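Local coordinates for protein thiamine pyrophosphokinase (Saccharomyces cerevisiae, PDB 1IG0) that transfers pyrophosphate from ATP to thiamine, making thiamine diphosphate and AMP, and works as a homodimer, at residues M1-G15 with T265-T277. Numbering follows the deposited sequence.
Sequences MSEECIENPERIKIG and TRGLKWDVKNWPT. With VIB (3-(4-amino-2-methyl-pyrimidin-5-ylmethyl)-5-(2-hydroxy-ethyl)-4-methyl-thiazol-3-ium), chain C.
C5, E7, W270 and V272 meet on one face of a two-stranded antiparallel ribbon formed by 4-7 and 270-272; W275, beyond the corner at 273-274, turns its ring to the same place, and all but E7 line the pocket of the bound thiamine. The W270 ring carries the ligand on one face: VIB C7A sits 3.4 Å above the ring plane, offset toward the rim, while CG of K269 lies over the rim of the opposite face. C5 swings SG anti to its own N (chi1 175°), which brings it 4.1 Å from V272 CG1; SG, that methyl and the W275 ring all approach the pyrimidine methyl CM2. E7 runs alongside W270 and accepts a hydrogen bond from W270 NE1 on OE1 at 3.2 Å, met from above the carboxylate plane; the same oxygen bonds Y123 OH of the second subunit, tying the indole to the dimer interface.

Behind this layer, two backbone bonds pair E4 with K273, and two join I6 with D271, the one from D271 N weak. Past E7, N8 is gripped from several directions. Its ND2 gives a straight bond to L268 O (3.0 Å, 165°) lying in the amide plane, and a weak one to D271 OD2. K269 bends once, at chi2 (62°), and brings NZ to 2.6 Å from N8 O, in the carbonyl plane, with a salt bridge to E10 OE1; E10 OE2 is also salt-bridged to R289. D271 holds the 267-269 loop: OD2 accepts G267 N on its syn lone pair, and OD1 takes L268 N and, from the opposite face, OG1 of T265 on the strand before it.

At the far end N274 ND2 donates a hydrogen bond to S2 O, and the E3 carboxylate, beside the W275 ring, forms a salt bridge with R283. Beyond N8, I14 lays CG2 against the R266 backbone and also packs on strand 295-300; strand 260-266 backs V272, and strand 288-289 flanks L268, K269 and W270, placing the ribbon at the margin of the thiamine-binding beta sandwich.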
loop_
_atom_site.group_PDB
_atom_site.type_symbol
_atom_site.label_atom_id
_atom_site.label_comp_id
_atom_site.label_asym_id
_atom_site.label_seq_id
_atom_site.Cartn_x
_atom_site.Cartn_y
_atom_site.Cartn_z
ATOM N N MET B 1 -12.066 22.419 -21.958
ATOM C CA MET B 1 -12.846 21.193 -21.617
ATOM C C MET B 1 -12.073 19.965 -22.086
ATOM O O MET B 1 -12.379 18.834 -21.707
ATOM C CB MET B 1 -14.208 21.233 -22.311
ATOM C CG MET B 1 -14.180 20.690 -23.730
ATOM S SD MET B 1 -15.416 21.425 -24.806
ATOM C CE MET B 1 -14.404 22.596 -25.699
ATOM N N SER B 2 -11.075 20.204 -22.929
ATOM C CA SER B 2 -10.248 19.133 -23.457
ATOM C C SER B 2 -9.270 18.674 -22.387
ATOM O O SER B 2 -8.845 19.460 -21.541
ATOM C CB SER B 2 -9.467 19.621 -24.680
ATOM O OG SER B 2 -8.509 20.598 -24.312
ATOM N N GLU B 3 -8.920 17.395 -22.427
ATOM C CA GLU B 3 -7.977 16.844 -21.469
ATOM C C GLU B 3 -6.611 17.430 -21.792
ATOM O O GLU B 3 -6.239 17.537 -22.960
ATOM C CB GLU B 3 -7.921 15.323 -21.598
ATOM C CG GLU B 3 -6.986 14.647 -20.608
ATOM C CD GLU B 3 -6.800 13.177 -20.912
ATOM O OE1 GLU B 3 -7.807 12.519 -21.244
ATOM O OE2 GLU B 3 -5.656 12.681 -20.815
ATOM N N GLU B 4 -5.867 17.819 -20.764
ATOM C CA GLU B 4 -4.544 18.377 -20.992
ATOM C C GLU B 4 -3.560 18.028 -19.887
ATOM O O GLU B 4 -3.936 17.805 -18.737
ATOM C CB GLU B 4 -4.613 19.899 -21.145
ATOM C CG GLU B 4 -3.297 20.517 -21.614
ATOM C CD GLU B 4 -3.349 22.030 -21.729
ATOM O OE1 GLU B 4 -2.364 22.620 -22.222
ATOM O OE2 GLU B 4 -4.369 22.629 -21.327
ATOM N N CYS B 5 -2.291 17.977 -20.267
ATOM C CA CYS B 5 -1.204 17.678 -19.350
ATOM C C CYS B 5 0.001 18.448 -19.856
ATOM O O CYS B 5 0.409 18.287 -21.006
ATOM C CB CYS B 5 -0.892 16.179 -19.341
ATOM S SG CYS B 5 0.543 15.740 -18.321
ATOM N N ILE B 6 0.562 19.297 -19.005
ATOM C CA ILE B 6 1.718 20.085 -19.399
ATOM C C ILE B 6 2.879 19.849 -18.452
ATOM O O ILE B 6 2.680 19.599 -17.263
ATOM C CB ILE B 6 1.397 21.594 -19.409
ATOM C CG1 ILE B 6 1.093 22.074 -17.988
ATOM C CG2 ILE B 6 0.213 21.864 -20.326
ATOM C CD1 ILE B 6 0.936 23.576 -17.871
ATOM N N GLU B 7 4.092 19.923 -18.985
ATOM C CA GLU B 7 5.285 19.731 -18.180
ATOM C C GLU B 7 5.862 21.104 -17.872
ATOM O O GLU B 7 6.335 21.806 -18.764
ATOM C CB GLU B 7 6.309 18.885 -18.935
ATOM C CG GLU B 7 7.480 18.444 -18.078
ATOM C CD GLU B 7 8.423 17.518 -18.815
ATOM O OE1 GLU B 7 7.946 16.516 -19.386
ATOM O OE2 GLU B 7 9.641 17.789 -18.814
ATOM N N ASN B 8 5.803 21.483 -16.602
ATOM C CA ASN B 8 6.302 22.776 -16.153
ATOM C C ASN B 8 7.792 22.788 -15.899
ATOM O O ASN B 8 8.421 21.739 -15.756
ATOM C CB ASN B 8 5.634 23.185 -14.835
ATOM C CG ASN B 8 4.234 23.702 -15.017
ATOM O OD1 ASN B 8 4.006 24.642 -15.774
ATOM N ND2 ASN B 8 3.283 23.101 -14.310
ATOM N N PRO B 9 8.384 23.992 -15.861
ATOM C CA PRO B 9 9.818 24.080 -15.588
ATOM C C PRO B 9 9.891 23.725 -14.100
ATOM O O PRO B 9 8.851 23.562 -13.460
ATOM C CB PRO B 9 10.139 25.545 -15.878
ATOM C CG PRO B 9 8.833 26.249 -15.625
ATOM C CD PRO B 9 7.833 25.305 -16.237
ATOM N N GLU B 10 11.086 23.628 -13.535
ATOM C CA GLU B 10 11.207 23.236 -12.133
ATOM C C GLU B 10 10.551 24.145 -11.089
ATOM O O GLU B 10 10.190 23.680 -10.006
ATOM C CB GLU B 10 12.679 23.027 -11.785
ATOM C CG GLU B 10 12.918 21.833 -10.882
ATOM C CD GLU B 10 12.218 20.577 -11.379
ATOM O OE1 GLU B 10 12.371 20.225 -12.567
ATOM O OE2 GLU B 10 11.513 19.938 -10.574
ATOM N N ARG B 11 10.393 25.427 -11.399
ATOM C CA ARG B 11 9.773 26.352 -10.453
ATOM C C ARG B 11 8.881 27.402 -11.110
ATOM O O ARG B 11 9.301 28.102 -12.032
ATOM C CB ARG B 11 10.850 27.056 -9.618
ATOM C CG ARG B 11 11.553 26.173 -8.590
ATOM C CD ARG B 11 10.672 25.927 -7.372
ATOM N NE ARG B 11 11.343 25.127 -6.349
ATOM C CZ ARG B 11 11.596 23.827 -6.457
ATOM N NH1 ARG B 11 11.230 23.160 -7.544
ATOM N NH2 ARG B 11 12.223 23.191 -5.477
ATOM N N ILE B 12 7.648 27.510 -10.624
ATOM C CA ILE B 12 6.696 28.487 -11.144
ATOM C C ILE B 12 5.917 29.091 -9.981
ATOM O O ILE B 12 6.074 28.684 -8.827
ATOM C CB ILE B 12 5.650 27.844 -12.092
ATOM C CG1 ILE B 12 4.714 26.930 -11.291
ATOM C CG2 ILE B 12 6.348 27.054 -13.191
ATOM C CD1 ILE B 12 3.507 26.431 -12.074
ATOM N N LYS B 13 5.081 30.071 -10.301
ATOM C CA LYS B 13 4.221 30.720 -9.323
ATOM C C LYS B 13 2.815 30.543 -9.874
ATOM O O LYS B 13 2.556 30.812 -11.044
ATOM C CB LYS B 13 4.527 32.216 -9.207
ATOM C CG LYS B 13 5.711 32.578 -8.316
ATOM C CD LYS B 13 5.801 34.096 -8.155
ATOM C CE LYS B 13 6.839 34.514 -7.122
ATOM N NZ LYS B 13 8.206 34.052 -7.473
ATOM N N ILE B 14 1.911 30.067 -9.037
ATOM C CA ILE B 14 0.550 29.872 -9.472
ATOM C C ILE B 14 -0.195 31.115 -9.076
ATOM O O ILE B 14 0.318 31.964 -8.339
ATOM C CB ILE B 14 -0.105 28.640 -8.809
ATOM C CG1 ILE B 14 -0.381 28.893 -7.311
ATOM C CG2 ILE B 14 0.810 27.441 -8.960
ATOM C CD1 ILE B 14 -1.028 27.725 -6.605
ATOM N N GLY B 15 -1.401 31.274 -9.583
ATOM C CA GLY B 15 -2.122 32.480 -9.190
ATOM C C GLY B 15 -3.462 32.204 -8.483
ATOM O O GLY B 15 -3.703 31.129 -8.018
ATOM N N THR B 265 -4.911 21.233 -11.777
ATOM C CA THR B 265 -3.830 21.320 -10.811
ATOM C C THR B 265 -2.930 22.448 -11.286
ATOM O O THR B 265 -2.807 22.689 -12.487
ATOM C CB THR B 265 -2.989 20.029 -10.733
ATOM O OG1 THR B 265 -2.281 19.835 -11.964
ATOM C CG2 THR B 265 -3.882 18.835 -10.455
ATOM N N ARG B 266 -2.331 23.151 -10.336
ATOM C CA ARG B 266 -1.419 24.245 -10.633
ATOM C C ARG B 266 -0.276 24.117 -9.638
ATOM O O ARG B 266 -0.503 24.100 -8.430
ATOM C CB ARG B 266 -2.113 25.601 -10.448
ATOM C CG ARG B 266 -3.247 25.885 -11.420
ATOM C CD ARG B 266 -3.800 27.292 -11.203
ATOM N NE ARG B 266 -4.833 27.641 -12.177
ATOM C CZ ARG B 266 -5.445 28.822 -12.230
ATOM N NH1 ARG B 266 -5.134 29.779 -11.366
ATOM N NH2 ARG B 266 -6.376 29.045 -13.150
ATOM N N GLY B 267 0.948 24.001 -10.136
ATOM C CA GLY B 267 2.077 23.886 -9.234
ATOM C C GLY B 267 2.723 22.516 -9.166
ATOM O O GLY B 267 3.540 22.264 -8.284
ATOM N N LEU B 268 2.350 21.625 -10.079
ATOM C CA LEU B 268 2.936 20.289 -10.128
ATOM C C LEU B 268 3.801 20.222 -11.384
ATOM O O LEU B 268 3.453 20.814 -12.407
ATOM C CB LEU B 268 1.840 19.219 -10.196
ATOM C CG LEU B 268 0.936 19.007 -8.976
ATOM C CD1 LEU B 268 -0.155 18.000 -9.323
ATOM C CD2 LEU B 268 1.762 18.514 -7.795
ATOM N N LYS B 269 4.926 19.515 -11.304
ATOM C CA LYS B 269 5.825 19.382 -12.448
ATOM C C LYS B 269 5.003 19.046 -13.683
ATOM O O LYS B 269 5.281 19.526 -14.781
ATOM C CB LYS B 269 6.856 18.283 -12.187
ATOM C CG LYS B 269 7.817 18.041 -13.343
ATOM C CD LYS B 269 8.664 19.261 -13.671
ATOM C CE LYS B 269 9.630 18.951 -14.808
ATOM N NZ LYS B 269 10.449 20.134 -15.191
ATOM N N TRP B 270 3.984 18.217 -13.485
ATOM C CA TRP B 270 3.078 17.825 -14.550
ATOM C C TRP B 270 1.668 18.216 -14.118
ATOM O O TRP B 270 1.027 17.504 -13.344
ATOM C CB TRP B 270 3.162 16.316 -14.794
ATOM C CG TRP B 270 4.429 15.901 -15.482
ATOM C CD1 TRP B 270 4.671 15.898 -16.827
ATOM C CD2 TRP B 270 5.636 15.454 -14.855
ATOM N NE1 TRP B 270 5.958 15.478 -17.076
ATOM C CE2 TRP B 270 6.575 15.204 -15.882
ATOM C CE3 TRP B 270 6.022 15.250 -13.522
ATOM C CZ2 TRP B 270 7.872 14.747 -15.619
ATOM C CZ3 TRP B 270 7.317 14.797 -13.260
ATOM C CH2 TRP B 270 8.225 14.556 -14.306
ATOM N N ASP B 271 1.205 19.369 -14.597
ATOM C CA ASP B 271 -0.131 19.854 -14.268
ATOM C C ASP B 271 -1.142 19.312 -15.265
ATOM O O ASP B 271 -0.843 19.177 -16.452
ATOM C CB ASP B 271 -0.183 21.384 -14.283
ATOM C CG ASP B 271 0.289 22.001 -12.981
ATOM O OD1 ASP B 271 0.035 21.405 -11.913
ATOM O OD2 ASP B 271 0.898 23.090 -13.022
ATOM N N VAL B 272 -2.342 19.011 -14.781
ATOM C CA VAL B 272 -3.389 18.472 -15.637
ATOM C C VAL B 272 -4.696 19.252 -15.538
ATOM O O VAL B 272 -4.896 20.038 -14.613
ATOM C CB VAL B 272 -3.669 16.991 -15.296
ATOM C CG1 VAL B 272 -2.423 16.161 -15.542
ATOM C CG2 VAL B 272 -4.102 16.862 -13.849
ATOM N N LYS B 273 -5.575 19.032 -16.513
ATOM C CA LYS B 273 -6.885 19.684 -16.570
ATOM C C LYS B 273 -7.865 18.710 -17.219
ATOM O O LYS B 273 -7.511 18.037 -18.186
ATOM C CB LYS B 273 -6.815 20.968 -17.404
ATOM C CG LYS B 273 -5.841 22.003 -16.869
ATOM C CD LYS B 273 -5.819 23.277 -17.708
ATOM C CE LYS B 273 -7.117 24.062 -17.587
ATOM N NZ LYS B 273 -6.890 25.522 -17.802
ATOM N N ASN B 274 -9.088 18.640 -16.694
ATOM C CA ASN B 274 -10.105 17.733 -17.230
ATOM C C ASN B 274 -9.419 16.394 -17.484
ATOM O O ASN B 274 -9.562 15.793 -18.550
ATOM C CB ASN B 274 -10.670 18.291 -18.540
ATOM C CG ASN B 274 -11.136 19.728 -18.407
ATOM O OD1 ASN B 274 -11.926 20.057 -17.523
ATOM N ND2 ASN B 274 -10.648 20.596 -19.289
ATOM N N TRP B 275 -8.680 15.940 -16.476
ATOM C CA TRP B 275 -7.893 14.715 -16.540
ATOM C C TRP B 275 -8.497 13.574 -15.718
ATOM O O TRP B 275 -8.394 13.564 -14.490
ATOM C CB TRP B 275 -6.490 15.035 -16.019
ATOM C CG TRP B 275 -5.399 14.124 -16.461
ATOM C CD1 TRP B 275 -4.747 14.150 -17.659
ATOM C CD2 TRP B 275 -4.779 13.092 -15.687
ATOM N NE1 TRP B 275 -3.751 13.205 -17.677
ATOM C CE2 TRP B 275 -3.749 12.540 -16.478
ATOM C CE3 TRP B 275 -4.992 12.583 -14.399
ATOM C CZ2 TRP B 275 -2.931 11.499 -16.025
ATOM C CZ3 TRP B 275 -4.175 11.547 -13.946
ATOM C CH2 TRP B 275 -3.157 11.019 -14.760
ATOM N N PRO B 276 -9.140 12.601 -16.382
ATOM C CA PRO B 276 -9.737 11.477 -15.651
ATOM C C PRO B 276 -8.648 10.646 -14.974
ATOM O O PRO B 276 -7.590 10.418 -15.557
ATOM C CB PRO B 276 -10.450 10.689 -16.749
ATOM C CG PRO B 276 -10.782 11.734 -17.765
ATOM C CD PRO B 276 -9.516 12.553 -17.806
ATOM N N THR B 277 -8.899 10.194 -13.749
ATOM C CA THR B 277 -7.912 9.391 -13.035
ATOM C C THR B 277 -8.555 8.166 -12.390
ATOM O O THR B 277 -9.617 8.261 -11.771
ATOM C CB THR B 277 -7.183 10.227 -11.952
ATOM O OG1 THR B 277 -6.133 9.446 -11.366
ATOM C CG2 THR B 277 -8.161 10.677 -10.870
HETATM C CM2 VIB C . 0.082 13.479 -15.081
HETATM N N4A VIB C . 4.602 12.273 -16.713
HETATM C CM4 VIB C . 8.404 11.040 -13.545
HETATM O O1 VIB C . 7.754 6.430 -12.726
HETATM C C7 VIB C . 8.937 7.232 -12.802
HETATM C C6 VIB C . 8.923 8.058 -14.115
HETATM C C2 VIB C . 5.328 9.493 -14.613
HETATM S S1 VIB C . 6.095 7.886 -14.812
HETATM C C5 VIB C . 7.576 8.760 -14.268
HETATM C C4 VIB C . 7.327 10.073 -14.015
HETATM N N3 VIB C . 6.101 10.409 -14.224
HETATM C C7A VIB C . 5.579 11.790 -14.022
HETATM C C4A VIB C . 3.720 12.454 -15.629
HETATM N N3A VIB C . 2.392 12.863 -15.879
HETATM C C2A VIB C . 1.496 13.047 -14.814
HETATM N N1A VIB C . 1.934 12.828 -13.495
HETATM C C6A VIB C . 3.259 12.420 -13.241
HETATM C C5A VIB C . 4.160 12.233 -14.304
HETATM O O HOH W 1 -3.152 14.130 -20.890
#